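PDB 4MTN: transcription termination factor NusA from Planctomyces limnophilus, which probably takes part in both termination and antitermination of transcription, binding the core RNA polymerase and nascent RNA. Local coordinates for residues P264-D269 against V281-Q287; L257-M262 against L305-I310; Y206-V212 against E243-R249. One frame throughout, in Å; residues are numbered along the deposited sequence.

Contact 1 of 3, residues P264-D269 against V281-Q287; sequences PSEVED and VLVRDDQ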
# COMPACT_ATOMS: atom_id res chain seq x y z
N PRO A 264 -13.35 -19.05 10.66
CA PRO A 264 -13.82 -20.13 11.54
C PRO A 264 -14.06 -21.48 10.85
O PRO A 264 -14.15 -22.50 11.53
CB PRO A 264 -15.14 -19.59 12.09
CG PRO A 264 -15.12 -18.12 11.80
CD PRO A 264 -14.35 -17.99 10.54
N SER A 265 -14.18 -21.48 9.52
CA SER A 265 -14.51 -22.69 8.78
C SER A 265 -13.46 -23.79 8.95
O SER A 265 -12.27 -23.50 9.12
CB SER A 265 -14.71 -22.38 7.30
OG SER A 265 -13.48 -22.00 6.70
N GLU A 266 -13.90 -25.04 8.89
CA GLU A 266 -13.00 -26.18 9.00
C GLU A 266 -12.64 -26.71 7.62
O GLU A 266 -13.48 -26.74 6.71
CB GLU A 266 -13.64 -27.29 9.84
CG GLU A 266 -13.94 -26.88 11.28
CD GLU A 266 -14.52 -28.01 12.10
OE1 GLU A 266 -14.80 -29.09 11.53
OE2 GLU A 266 -14.69 -27.83 13.32
N VAL A 267 -11.39 -27.13 7.46
CA VAL A 267 -10.88 -27.56 6.16
C VAL A 267 -10.51 -29.04 6.15
O VAL A 267 -9.82 -29.53 7.04
CB VAL A 267 -9.65 -26.73 5.75
CG1 VAL A 267 -9.01 -27.30 4.49
CG2 VAL A 267 -10.03 -25.27 5.56
N GLU A 268 -10.98 -29.76 5.13
CA GLU A 268 -10.65 -31.17 4.97
C GLU A 268 -9.29 -31.36 4.32
O GLU A 268 -8.35 -31.85 4.95
CB GLU A 268 -11.73 -31.88 4.14
CG GLU A 268 -12.97 -32.27 4.93
CD GLU A 268 -13.79 -31.08 5.38
OE1 GLU A 268 -13.66 -30.00 4.77
OE2 GLU A 268 -14.57 -31.22 6.34
N ASP A 269 -9.17 -30.97 3.05
CA ASP A 269 -7.92 -31.12 2.32
C ASP A 269 -7.37 -29.79 1.81
O ASP A 269 -8.12 -28.88 1.47
CB ASP A 269 -8.11 -32.08 1.13
CG ASP A 269 -8.13 -33.53 1.55
OD1 ASP A 269 -7.46 -33.88 2.55
OD2 ASP A 269 -8.83 -34.33 0.89
N VAL A 281 -8.75 -25.63 -1.71
CA VAL A 281 -9.23 -26.00 -0.39
C VAL A 281 -10.56 -26.75 -0.46
O VAL A 281 -11.55 -26.24 -0.98
CB VAL A 281 -9.41 -24.75 0.51
CG1 VAL A 281 -10.15 -25.11 1.78
CG2 VAL A 281 -8.05 -24.14 0.83
N LEU A 282 -10.56 -27.98 0.05
CA LEU A 282 -11.76 -28.81 0.06
C LEU A 282 -12.55 -28.63 1.35
O LEU A 282 -12.02 -28.79 2.45
CB LEU A 282 -11.39 -30.28 -0.15
CG LEU A 282 -10.85 -30.61 -1.54
CD1 LEU A 282 -10.49 -32.09 -1.64
CD2 LEU A 282 -11.87 -30.24 -2.60
N VAL A 283 -13.83 -28.31 1.21
CA VAL A 283 -14.68 -27.98 2.34
C VAL A 283 -16.06 -28.64 2.21
O VAL A 283 -16.67 -28.61 1.14
CB VAL A 283 -14.84 -26.45 2.48
CG1 VAL A 283 -16.05 -26.10 3.32
CG2 VAL A 283 -13.58 -25.84 3.08
N ARG A 284 -16.54 -29.24 3.30
CA ARG A 284 -17.84 -29.91 3.31
C ARG A 284 -18.98 -28.91 3.12
O ARG A 284 -18.81 -27.71 3.35
CB ARG A 284 -18.02 -30.69 4.61
CG ARG A 284 -17.69 -29.89 5.86
CD ARG A 284 -17.80 -30.75 7.12
NE ARG A 284 -17.41 -30.00 8.31
CZ ARG A 284 -17.35 -30.53 9.53
NH1 ARG A 284 -17.65 -31.81 9.72
NH2 ARG A 284 -16.99 -29.77 10.56
N ASP A 285 -20.13 -29.42 2.70
CA ASP A 285 -21.27 -28.58 2.30
C ASP A 285 -21.72 -27.57 3.35
O ASP A 285 -21.94 -26.41 3.04
CB ASP A 285 -22.45 -29.47 1.92
CG ASP A 285 -22.11 -30.46 0.82
OD1 ASP A 285 -22.17 -30.08 -0.37
OD2 ASP A 285 -21.78 -31.62 1.15
N ASP A 286 -21.84 -28.02 4.60
CA ASP A 286 -22.33 -27.15 5.66
C ASP A 286 -21.33 -26.05 6.01
O ASP A 286 -21.71 -25.00 6.54
CB ASP A 286 -22.67 -27.97 6.91
CG ASP A 286 -21.58 -28.96 7.28
OD1 ASP A 286 -20.39 -28.65 7.08
OD2 ASP A 286 -21.91 -30.06 7.78
N GLN A 287 -20.06 -26.29 5.71
CA GLN A 287 -19.01 -25.31 5.99
C GLN A 287 -18.70 -24.44 4.77
O GLN A 287 -17.86 -23.54 4.85
CB GLN A 287 -17.74 -26.02 6.46
CG GLN A 287 -17.82 -26.59 7.87
CD GLN A 287 -17.55 -25.55 8.94
OE1 GLN A 287 -16.54 -25.61 9.64
NE2 GLN A 287 -18.47 -24.60 9.08
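Glu266 and Arg284 make the main charged pair between P264-D269 and V281-Q287. The carboxylate and guanidinium planes are 20° apart, and OE1 of Glu266 lies 2.5 Å from NH2 of Arg284, approaching it obliquely. Beyond CG both chains run extended and carry the charged groups to each other. Glu268 reaches the same arginine differently. Its chain bends at chi2 (69°) and crosses the arginine at about a right angle, laying OE2 beside the aliphatic part, 3.4 Å from Arg284 CD; its link to NE is long and purely electrostatic. With Asp286, which faces NE from well out of the guanidinium plane, these residues form a salt-bridge network around one positive charge.

Hydrogen bonds hold the backbones. Glu268 N donates to Leu282 O at 3.0 Å, and Leu282 N returns a nearly straight bond to Asp269 O. The side-chain amide of Gln287 accepts through OE1 from Glu266 N at 2.8 Å, the donor well above its plane. OE1 of Glu268 adds a weak bond from Arg284 N.

The apolar part is small. Val267 CG1 meets Val281 CG1 at 3.7 Å, the two side chains crossing at about a right angle, while Val283 CG2 touches Glu266 O. Val281 and Val283 also rest on strand 309-313, and Val267 on Met262. The connection from helix 254-261 to the outer strand 269-273 thus runs beside the end of the central strand 278-282 and the start of helix 285-292, in a type II KH domain, probably the second of NusA.

Contact 2 of 3, residues L257-M262 against L305-I310; sequences LVPNAM and LVGWDI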
# COMPACT_ATOMS: atom_id res chain seq x y z
N LEU A 257 -0.89 -23.12 7.91
CA LEU A 257 -1.28 -21.72 7.75
C LEU A 257 -2.62 -21.52 7.05
O LEU A 257 -3.43 -20.70 7.50
CB LEU A 257 -0.19 -20.98 6.97
CG LEU A 257 -0.48 -19.50 6.68
CD1 LEU A 257 -0.64 -18.72 7.97
CD2 LEU A 257 0.63 -18.91 5.82
N VAL A 258 -2.87 -22.24 5.97
CA VAL A 258 -4.10 -22.05 5.19
C VAL A 258 -5.36 -22.45 5.97
O VAL A 258 -6.32 -21.67 6.00
CB VAL A 258 -4.05 -22.81 3.85
CG1 VAL A 258 -5.42 -22.81 3.18
CG2 VAL A 258 -3.00 -22.21 2.93
N PRO A 259 -5.38 -23.64 6.61
CA PRO A 259 -6.56 -23.91 7.45
C PRO A 259 -6.74 -22.89 8.58
O PRO A 259 -7.87 -22.58 8.95
CB PRO A 259 -6.27 -25.30 8.02
CG PRO A 259 -5.39 -25.93 7.02
CD PRO A 259 -4.51 -24.83 6.51
N ASN A 260 -5.63 -22.38 9.11
CA ASN A 260 -5.68 -21.35 10.14
C ASN A 260 -6.30 -20.06 9.63
O ASN A 260 -7.05 -19.39 10.35
CB ASN A 260 -4.27 -21.07 10.68
CG ASN A 260 -3.73 -22.20 11.52
OD1 ASN A 260 -4.35 -23.26 11.63
ND2 ASN A 260 -2.56 -21.99 12.11
N ALA A 261 -5.99 -19.70 8.39
CA ALA A 261 -6.50 -18.48 7.79
C ALA A 261 -7.94 -18.65 7.32
O ALA A 261 -8.66 -17.67 7.12
CB ALA A 261 -5.61 -18.05 6.62
N MSE A 262 -8.36 -19.90 7.15
CA MSE A 262 -9.71 -20.21 6.68
C MSE A 262 -10.72 -20.26 7.82
O MSE A 262 -11.90 -20.52 7.59
CB MSE A 262 -9.72 -21.53 5.91
CG MSE A 262 -9.11 -21.44 4.52
SE MSE A 262 -10.04 -20.17 3.37
CE MSE A 262 -11.81 -20.99 3.39
N LEU A 305 -3.57 -13.04 3.12
CA LEU A 305 -2.77 -13.44 4.27
C LEU A 305 -1.76 -14.53 3.91
O LEU A 305 -0.59 -14.45 4.29
CB LEU A 305 -3.68 -13.93 5.40
CG LEU A 305 -3.05 -14.08 6.78
CD1 LEU A 305 -2.71 -12.72 7.35
CD2 LEU A 305 -3.96 -14.85 7.71
N VAL A 306 -2.22 -15.53 3.17
CA VAL A 306 -1.37 -16.64 2.76
C VAL A 306 -0.43 -16.23 1.63
O VAL A 306 0.76 -16.55 1.65
CB VAL A 306 -2.21 -17.85 2.32
CG1 VAL A 306 -1.34 -18.90 1.65
CG2 VAL A 306 -2.95 -18.45 3.51
N GLY A 307 -0.97 -15.50 0.66
CA GLY A 307 -0.18 -15.07 -0.49
C GLY A 307 -0.44 -15.93 -1.70
O GLY A 307 0.28 -15.86 -2.70
N TRP A 308 -1.47 -16.77 -1.61
CA TRP A 308 -1.88 -17.62 -2.72
C TRP A 308 -3.33 -17.36 -3.09
O TRP A 308 -4.00 -16.55 -2.44
CB TRP A 308 -1.69 -19.10 -2.37
CG TRP A 308 -0.25 -19.54 -2.33
CD1 TRP A 308 0.74 -19.04 -1.54
CD2 TRP A 308 0.34 -20.59 -3.11
NE1 TRP A 308 1.92 -19.71 -1.78
CE2 TRP A 308 1.70 -20.66 -2.74
CE3 TRP A 308 -0.14 -21.47 -4.08
CZ2 TRP A 308 2.58 -21.58 -3.31
CZ3 TRP A 308 0.74 -22.38 -4.65
CH2 TRP A 308 2.08 -22.43 -4.26
N ASP A 309 -3.82 -18.04 -4.11
CA ASP A 309 -5.22 -17.94 -4.51
C ASP A 309 -5.99 -19.14 -3.99
O ASP A 309 -5.73 -20.27 -4.39
CB ASP A 309 -5.35 -17.82 -6.03
CG ASP A 309 -6.79 -17.82 -6.49
OD1 ASP A 309 -7.49 -16.80 -6.27
OD2 ASP A 309 -7.23 -18.83 -7.07
N ILE A 310 -6.93 -18.89 -3.09
CA ILE A 310 -7.70 -19.97 -2.48
C ILE A 310 -9.01 -20.22 -3.22
O ILE A 310 -9.83 -19.32 -3.36
CB ILE A 310 -8.00 -19.68 -1.00
CG1 ILE A 310 -6.69 -19.55 -0.21
CG2 ILE A 310 -8.88 -20.76 -0.41
CD1 ILE A 310 -6.90 -19.31 1.27
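Val258 and Val306 meet at about a right angle in the apolar core of what is probably the second KH domain of NusA, where its first helix, 254-261, packs on its last helix, 297-306, and on strand 309-313. CG2 of Val258 sits 3.8 Å from CG2 of Val306 and almost as near its CG1, so a single methyl faces both branches of the other valine. With CG1 anti to the backbone N (chi1 169°), Val306 turns CG2 to the helix, where that methyl also touches Ala261 CB at 4.1 Å. Leu257 passes Val306 in the opposite sense, its branch point CG rather than a terminal methyl coming nearest.

One turn on, the small Ala261 lets Leu305 come close: CD2 of the leucine lies 3.8 Å from the alanine CB. Leu305 also lies against Lys209 and Ala211 of strand 207-214, which joins this core to the sheet of probably the first KH domain.

Gly307 leaves helical geometry with a positive phi of 101°, and the chain turns there into strand 309-313, bringing Ile310 back toward the first helix. Val258 CG1 touches Ile310 CD1, and Val281 of the adjacent strand packs on both residues. At the end of helix 254-261, selenomethionine Met262 bends at chi2 and chi3, and it slides past Ile310 in the opposite direction, with SE 3.9 Å from CD1 and 4.0 Å from CG2 of that isoleucine.

Contact 3 of 3, residues Y206-V212 against E243-R249; sequences YRTKVAV and ERIEVVR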
# COMPACT_ATOMS: atom_id res chain seq x y z
N TYR A 206 -13.95 -3.05 8.20
CA TYR A 206 -14.73 -4.27 8.24
C TYR A 206 -14.02 -5.43 8.93
O TYR A 206 -14.41 -5.84 10.03
CB TYR A 206 -15.12 -4.68 6.81
CG TYR A 206 -16.09 -3.71 6.17
CD1 TYR A 206 -15.63 -2.67 5.36
CD2 TYR A 206 -17.46 -3.83 6.37
CE1 TYR A 206 -16.51 -1.78 4.77
CE2 TYR A 206 -18.34 -2.94 5.78
CZ TYR A 206 -17.87 -1.92 4.99
OH TYR A 206 -18.75 -1.05 4.41
N ARG A 207 -12.97 -5.97 8.31
CA ARG A 207 -12.30 -7.14 8.86
C ARG A 207 -10.80 -7.19 8.55
O ARG A 207 -10.38 -6.82 7.46
CB ARG A 207 -12.97 -8.41 8.36
CG ARG A 207 -12.54 -9.68 9.08
CD ARG A 207 -13.43 -10.85 8.71
NE ARG A 207 -14.83 -10.60 9.03
CZ ARG A 207 -15.39 -10.84 10.21
NH1 ARG A 207 -14.65 -11.34 11.20
NH2 ARG A 207 -16.67 -10.58 10.42
N THR A 208 -10.02 -7.65 9.52
CA THR A 208 -8.58 -7.81 9.36
C THR A 208 -8.09 -9.14 9.93
O THR A 208 -8.33 -9.45 11.10
CB THR A 208 -7.80 -6.67 10.04
OG1 THR A 208 -8.22 -5.41 9.50
CG2 THR A 208 -6.31 -6.83 9.81
N LYS A 209 -7.41 -9.93 9.10
CA LYS A 209 -6.80 -11.18 9.55
C LYS A 209 -5.33 -10.97 9.89
O LYS A 209 -4.56 -10.46 9.08
CB LYS A 209 -6.95 -12.27 8.49
CG LYS A 209 -8.36 -12.85 8.37
CD LYS A 209 -8.40 -13.96 7.33
CE LYS A 209 -9.79 -14.56 7.22
NZ LYS A 209 -10.24 -15.20 8.49
N VAL A 210 -4.94 -11.38 11.10
CA VAL A 210 -3.57 -11.20 11.58
C VAL A 210 -2.89 -12.52 11.87
O VAL A 210 -3.36 -13.31 12.70
CB VAL A 210 -3.53 -10.34 12.86
CG1 VAL A 210 -2.09 -10.01 13.23
CG2 VAL A 210 -4.35 -9.07 12.68
N ALA A 211 -1.76 -12.77 11.20
CA ALA A 211 -0.98 -13.98 11.45
C ALA A 211 0.26 -13.65 12.27
O ALA A 211 1.10 -12.85 11.85
CB ALA A 211 -0.59 -14.64 10.13
N VAL A 212 0.38 -14.27 13.44
CA VAL A 212 1.47 -13.98 14.36
C VAL A 212 2.30 -15.22 14.68
O VAL A 212 1.85 -16.35 14.48
CB VAL A 212 0.94 -13.39 15.68
CG1 VAL A 212 0.23 -12.06 15.43
CG2 VAL A 212 0.00 -14.37 16.37
N GLU A 243 -14.03 -2.31 13.38
CA GLU A 243 -13.44 -3.27 12.46
C GLU A 243 -13.11 -4.58 13.17
O GLU A 243 -12.48 -4.58 14.23
CB GLU A 243 -12.19 -2.68 11.80
CG GLU A 243 -11.46 -3.62 10.86
CD GLU A 243 -10.37 -2.91 10.08
OE1 GLU A 243 -10.34 -1.66 10.08
OE2 GLU A 243 -9.54 -3.60 9.45
N ARG A 244 -13.53 -5.70 12.59
CA ARG A 244 -13.30 -7.01 13.19
C ARG A 244 -11.86 -7.48 12.99
O ARG A 244 -11.33 -7.44 11.88
CB ARG A 244 -14.27 -8.04 12.61
CG ARG A 244 -15.72 -7.82 13.01
CD ARG A 244 -15.86 -7.75 14.52
NE ARG A 244 -15.30 -8.93 15.17
CZ ARG A 244 -15.09 -9.04 16.48
NH1 ARG A 244 -15.41 -8.03 17.29
NH2 ARG A 244 -14.58 -10.15 16.98
N ILE A 245 -11.24 -7.93 14.07
CA ILE A 245 -9.84 -8.36 14.01
C ILE A 245 -9.67 -9.82 14.42
O ILE A 245 -9.96 -10.20 15.56
CB ILE A 245 -8.95 -7.48 14.91
CG1 ILE A 245 -9.05 -6.02 14.47
CG2 ILE A 245 -7.51 -7.96 14.88
CD1 ILE A 245 -8.20 -5.08 15.30
N GLU A 246 -9.20 -10.64 13.49
CA GLU A 246 -8.94 -12.05 13.75
C GLU A 246 -7.44 -12.32 13.83
O GLU A 246 -6.72 -12.10 12.86
CB GLU A 246 -9.56 -12.93 12.67
CG GLU A 246 -11.03 -12.67 12.40
CD GLU A 246 -11.55 -13.45 11.21
OE1 GLU A 246 -10.80 -14.32 10.69
OE2 GLU A 246 -12.69 -13.21 10.78
N VAL A 247 -6.98 -12.79 14.98
CA VAL A 247 -5.58 -13.14 15.15
C VAL A 247 -5.39 -14.65 15.06
O VAL A 247 -5.96 -15.40 15.86
CB VAL A 247 -5.02 -12.63 16.49
CG1 VAL A 247 -3.56 -13.02 16.63
CG2 VAL A 247 -5.19 -11.13 16.60
N VAL A 248 -4.61 -15.09 14.09
CA VAL A 248 -4.34 -16.51 13.92
C VAL A 248 -2.85 -16.81 14.01
O VAL A 248 -2.03 -15.90 14.13
CB VAL A 248 -4.88 -17.03 12.58
CG1 VAL A 248 -6.40 -16.91 12.54
CG2 VAL A 248 -4.25 -16.28 11.42
N ARG A 249 -2.50 -18.09 13.94
CA ARG A 249 -1.11 -18.51 14.09
C ARG A 249 -0.42 -18.64 12.74
O ARG A 249 -0.93 -19.28 11.83
CB ARG A 249 -1.04 -19.84 14.85
CG ARG A 249 0.37 -20.25 15.26
CD ARG A 249 0.42 -21.69 15.73
NE ARG A 249 -0.39 -21.90 16.93
CZ ARG A 249 0.11 -22.06 18.15
NH1 ARG A 249 1.42 -22.03 18.34
NH2 ARG A 249 -0.70 -22.25 19.18
O HOH W 1 -15.94 -11.26 13.91
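The guanidinium of Arg207 has CB of Arg244 over one face, 3.6 Å above the plane and offset toward the rim. At the edge, in plane, a water accepts from Arg207 NH1; the same water accepts from NE of Arg244 at 2.7 Å, bridging two arginines whose guanidinium planes are 58° apart. Glu246 OE2 also lies near that edge, though tilted from the plane, and takes a bond from NH1 of Arg207 at 2.7 Å through its anti lone pair. The bend at chi3 (-59°) swings the arginine tip back over the neighbouring strand, and NE is held by Gln297 of helix 297-306.

The other oxygen of the Glu246 carboxylate belongs to Lys209. The two chains lie side by side, pointing the same way, and NZ of Lys209 forms a salt bridge with OE1 of Glu246, though its modelled length is too short to be trusted. One glutamate thus serves two cations, each oxygen taking one, which would be expected to hold its carboxylate in the charged form.

Strands 207-214 and 244-249 run parallel here, their segment axes 4.5 Å apart and 28° from aligned, within the three-stranded mixed sheet of a NusA-like KH domain. Hydrogen bonds run from Arg244 N to Tyr206 O at one end through to Val212 N and Val248 O at 3.0 Å, and CA-H...O contacts accompany the ladder. A classic beta bulge, Tyr206 and Arg207 facing Glu203, lies at the start of strand 207-214.

On the face opposite Arg207 and Lys209, Val210 CG2 meets Ile245 CG2 at 4.0 Å, the side chains crossing obliquely, while Ile245 and Val247 also press on helix 231-239. Farther along, Val212 crosses Val247 at about a right angle, CG2 lying 3.8 Å from CG1 of Val247.

Contact 2 stands between the other two, its centre about 13 Å from that of contact 1 and about 12 Å from that of contact 3. It shares an apolar core with contact 1, where Val281 CG2 packs against Ile310 CG2 at 3.7 Å; strands 278-282 and 309-313 are neighbours in one sheet. Toward contact 3 the link is partly polar: Asn260 ND2 is 3.2 Å from Arg249 O, a probable hydrogen bond, and Leu305 CD1 packs on Lys209 O. Contacts 1 and 3 do not touch, with centres about 19 Å apart and nearest atoms about 5 Å. Helix 254-261 follows strand 244-249 of contact 3 and leads into the loop of contact 1.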